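Local coordinates for SusD homolog (Bacteroides thetaiotaomicron VPI-5482, PDB 3FDH), which probably binds glycans at the cell surface as a SusD/RagB-family lipoprotein, helping deliver them to an outer-membrane transporter, at residues F460-Y466 / Y486-V492. Numbering follows the deposited sequence.
Sequences FPLRYPY and YVYSEPV
Leu462 and Arg463 fasten onto Val487 and Glu490 in a largely buried contact between two irregular loops near the C-terminal end of this helix-rich SusD-like fold, where the chain returns on itself after helices 468-473 and 475-481. Leu462 N donates to Val487 O (2.8 Å) almost in line with the carbonyl, while Leu462 CD1 rests on Pro491 CD at 3.9 Å. Arg463 shows how an arginine can stitch loops lacking regular pairing. Its chain, bent at chi3 (-69°), carries the guanidinium between Val492 CG1, over one face, and Tyr486 CD2, off-centre over the opposite face. Arg463 NH1 donates to Glu490 O at 2.8 Å, nearly straight and within the guanidinium plane, yet well above the carbonyl plane. A water accepts from Arg463 NE and Tyr486 OH and donates to Tyr464 O; NH2 is held by the Arg499 terminal carboxylate and Phe127 O. The rings of Tyr466 and Tyr486 are almost parallel (12° between planes) yet scarcely overlap; Tyr486 OH approaches the CD2-CE2 side of Tyr466, whose OH bonds Asp129 O. Val487 CG1 packs on Pro465 CB. Helix 431-443 adjoins Phe460, Leu462 and Val492, helix 40-48 meets Pro461 and Tyr464, and helix 475-481 backs Pro465, Tyr466 and Tyr486.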
# COMPACT_ATOMS: atom_id res chain seq x y z
N PHE A 460 -14.48 -11.11 -7.54
CA PHE A 460 -13.21 -10.46 -7.28
C PHE A 460 -13.42 -8.96 -7.43
O PHE A 460 -13.80 -8.49 -8.50
CB PHE A 460 -12.11 -10.87 -8.24
CG PHE A 460 -10.85 -10.15 -7.95
CD1 PHE A 460 -10.11 -10.48 -6.83
CD2 PHE A 460 -10.46 -9.08 -8.73
CE1 PHE A 460 -8.99 -9.76 -6.49
CE2 PHE A 460 -9.32 -8.40 -8.43
CZ PHE A 460 -8.58 -8.72 -7.29
N PRO A 461 -13.21 -8.17 -6.35
CA PRO A 461 -13.46 -6.76 -6.51
C PRO A 461 -12.42 -6.00 -7.30
O PRO A 461 -11.25 -5.94 -6.94
CB PRO A 461 -13.49 -6.24 -5.07
CG PRO A 461 -12.67 -7.21 -4.29
CD PRO A 461 -12.61 -8.50 -5.05
N LEU A 462 -12.90 -5.37 -8.36
CA LEU A 462 -12.02 -4.64 -9.29
C LEU A 462 -11.77 -3.23 -8.80
O LEU A 462 -10.95 -2.49 -9.35
CB LEU A 462 -12.67 -4.55 -10.67
CG LEU A 462 -13.01 -5.89 -11.30
CD1 LEU A 462 -13.73 -5.69 -12.62
CD2 LEU A 462 -11.79 -6.62 -11.57
N ARG A 463 -12.51 -2.89 -7.76
CA ARG A 463 -12.47 -1.55 -7.16
C ARG A 463 -13.23 -1.55 -5.86
O ARG A 463 -13.87 -2.55 -5.53
CB ARG A 463 -13.15 -0.54 -8.11
CG ARG A 463 -14.61 -0.81 -8.38
CD ARG A 463 -15.00 -0.30 -9.76
NE ARG A 463 -14.98 1.16 -9.87
CZ ARG A 463 -14.94 1.84 -11.01
NH1 ARG A 463 -14.84 1.22 -12.18
NH2 ARG A 463 -14.95 3.17 -10.95
N TYR A 464 -13.19 -0.40 -5.16
CA TYR A 464 -13.93 -0.20 -3.90
C TYR A 464 -15.20 0.58 -4.21
O TYR A 464 -15.17 1.50 -5.05
CB TYR A 464 -13.15 0.59 -2.87
CG TYR A 464 -12.01 -0.24 -2.27
CD1 TYR A 464 -11.58 -1.37 -2.91
CD2 TYR A 464 -11.40 0.15 -1.10
CE1 TYR A 464 -10.52 -2.11 -2.38
CE2 TYR A 464 -10.38 -0.56 -0.59
CZ TYR A 464 -9.95 -1.68 -1.21
OH TYR A 464 -8.89 -2.34 -0.60
N PRO A 465 -16.30 0.28 -3.50
CA PRO A 465 -17.50 1.06 -3.74
C PRO A 465 -17.44 2.49 -3.17
O PRO A 465 -16.82 2.76 -2.13
CB PRO A 465 -18.59 0.25 -3.01
CG PRO A 465 -17.85 -0.47 -1.92
CD PRO A 465 -16.56 -0.84 -2.57
N TYR A 466 -18.11 3.39 -3.87
CA TYR A 466 -18.20 4.79 -3.43
C TYR A 466 -18.86 4.89 -2.05
O TYR A 466 -19.76 4.10 -1.68
CB TYR A 466 -19.01 5.65 -4.41
CG TYR A 466 -18.45 5.72 -5.83
CD1 TYR A 466 -17.28 6.42 -6.10
CD2 TYR A 466 -19.10 5.09 -6.89
CE1 TYR A 466 -16.75 6.47 -7.41
CE2 TYR A 466 -18.59 5.15 -8.20
CZ TYR A 466 -17.43 5.86 -8.45
OH TYR A 466 -16.93 5.91 -9.73
N TYR A 486 -21.36 -3.28 -9.71
CA TYR A 486 -20.35 -2.78 -10.69
C TYR A 486 -18.91 -2.97 -10.18
O TYR A 486 -17.95 -3.06 -10.94
CB TYR A 486 -20.63 -1.30 -11.06
CG TYR A 486 -20.12 -0.36 -9.99
CD1 TYR A 486 -20.76 -0.23 -8.76
CD2 TYR A 486 -18.93 0.34 -10.19
CE1 TYR A 486 -20.23 0.61 -7.76
CE2 TYR A 486 -18.42 1.19 -9.21
CZ TYR A 486 -19.06 1.31 -8.00
OH TYR A 486 -18.49 2.13 -7.03
N VAL A 487 -18.77 -3.13 -8.87
CA VAL A 487 -17.42 -3.25 -8.31
C VAL A 487 -16.79 -4.55 -8.82
O VAL A 487 -15.57 -4.70 -8.84
CB VAL A 487 -17.40 -3.19 -6.74
CG1 VAL A 487 -18.10 -1.90 -6.22
CG2 VAL A 487 -17.99 -4.41 -6.15
N TYR A 488 -17.62 -5.46 -9.29
CA TYR A 488 -17.12 -6.74 -9.75
C TYR A 488 -17.04 -6.85 -11.25
O TYR A 488 -16.45 -7.81 -11.76
CB TYR A 488 -18.01 -7.88 -9.25
CG TYR A 488 -18.12 -8.03 -7.75
CD1 TYR A 488 -17.02 -8.32 -7.00
CD2 TYR A 488 -19.33 -7.90 -7.10
CE1 TYR A 488 -17.11 -8.49 -5.61
CE2 TYR A 488 -19.44 -8.06 -5.72
CZ TYR A 488 -18.32 -8.35 -4.98
OH TYR A 488 -18.42 -8.54 -3.61
N SER A 489 -17.67 -5.92 -11.96
CA SER A 489 -17.70 -5.97 -13.42
C SER A 489 -17.04 -4.79 -14.16
O SER A 489 -16.72 -4.89 -15.32
CB SER A 489 -19.15 -6.02 -13.89
OG SER A 489 -19.83 -4.88 -13.43
N GLU A 490 -16.81 -3.68 -13.48
CA GLU A 490 -16.30 -2.48 -14.14
C GLU A 490 -14.90 -2.15 -13.69
O GLU A 490 -14.72 -1.55 -12.65
CB GLU A 490 -17.20 -1.30 -13.82
CG GLU A 490 -18.61 -1.40 -14.47
CD GLU A 490 -18.59 -1.28 -15.96
OE1 GLU A 490 -17.54 -0.91 -16.51
OE2 GLU A 490 -19.64 -1.53 -16.61
N PRO A 491 -13.90 -2.53 -14.49
CA PRO A 491 -12.53 -2.21 -14.05
C PRO A 491 -12.32 -0.70 -14.03
O PRO A 491 -13.03 0.04 -14.68
CB PRO A 491 -11.65 -2.79 -15.17
CG PRO A 491 -12.49 -3.69 -15.94
CD PRO A 491 -13.92 -3.30 -15.74
N VAL A 492 -11.31 -0.24 -13.31
CA VAL A 492 -10.97 1.20 -13.34
C VAL A 492 -10.31 1.50 -14.70
O VAL A 492 -9.90 0.59 -15.44
CB VAL A 492 -10.08 1.63 -12.13
CG1 VAL A 492 -10.87 1.27 -10.85
CG2 VAL A 492 -8.67 0.97 -12.12
O HOH W 1 -14.28 -9.35 -10.97
O HOH W 2 -9.78 -2.42 -11.95
O HOH W 3 -15.80 2.68 -7.32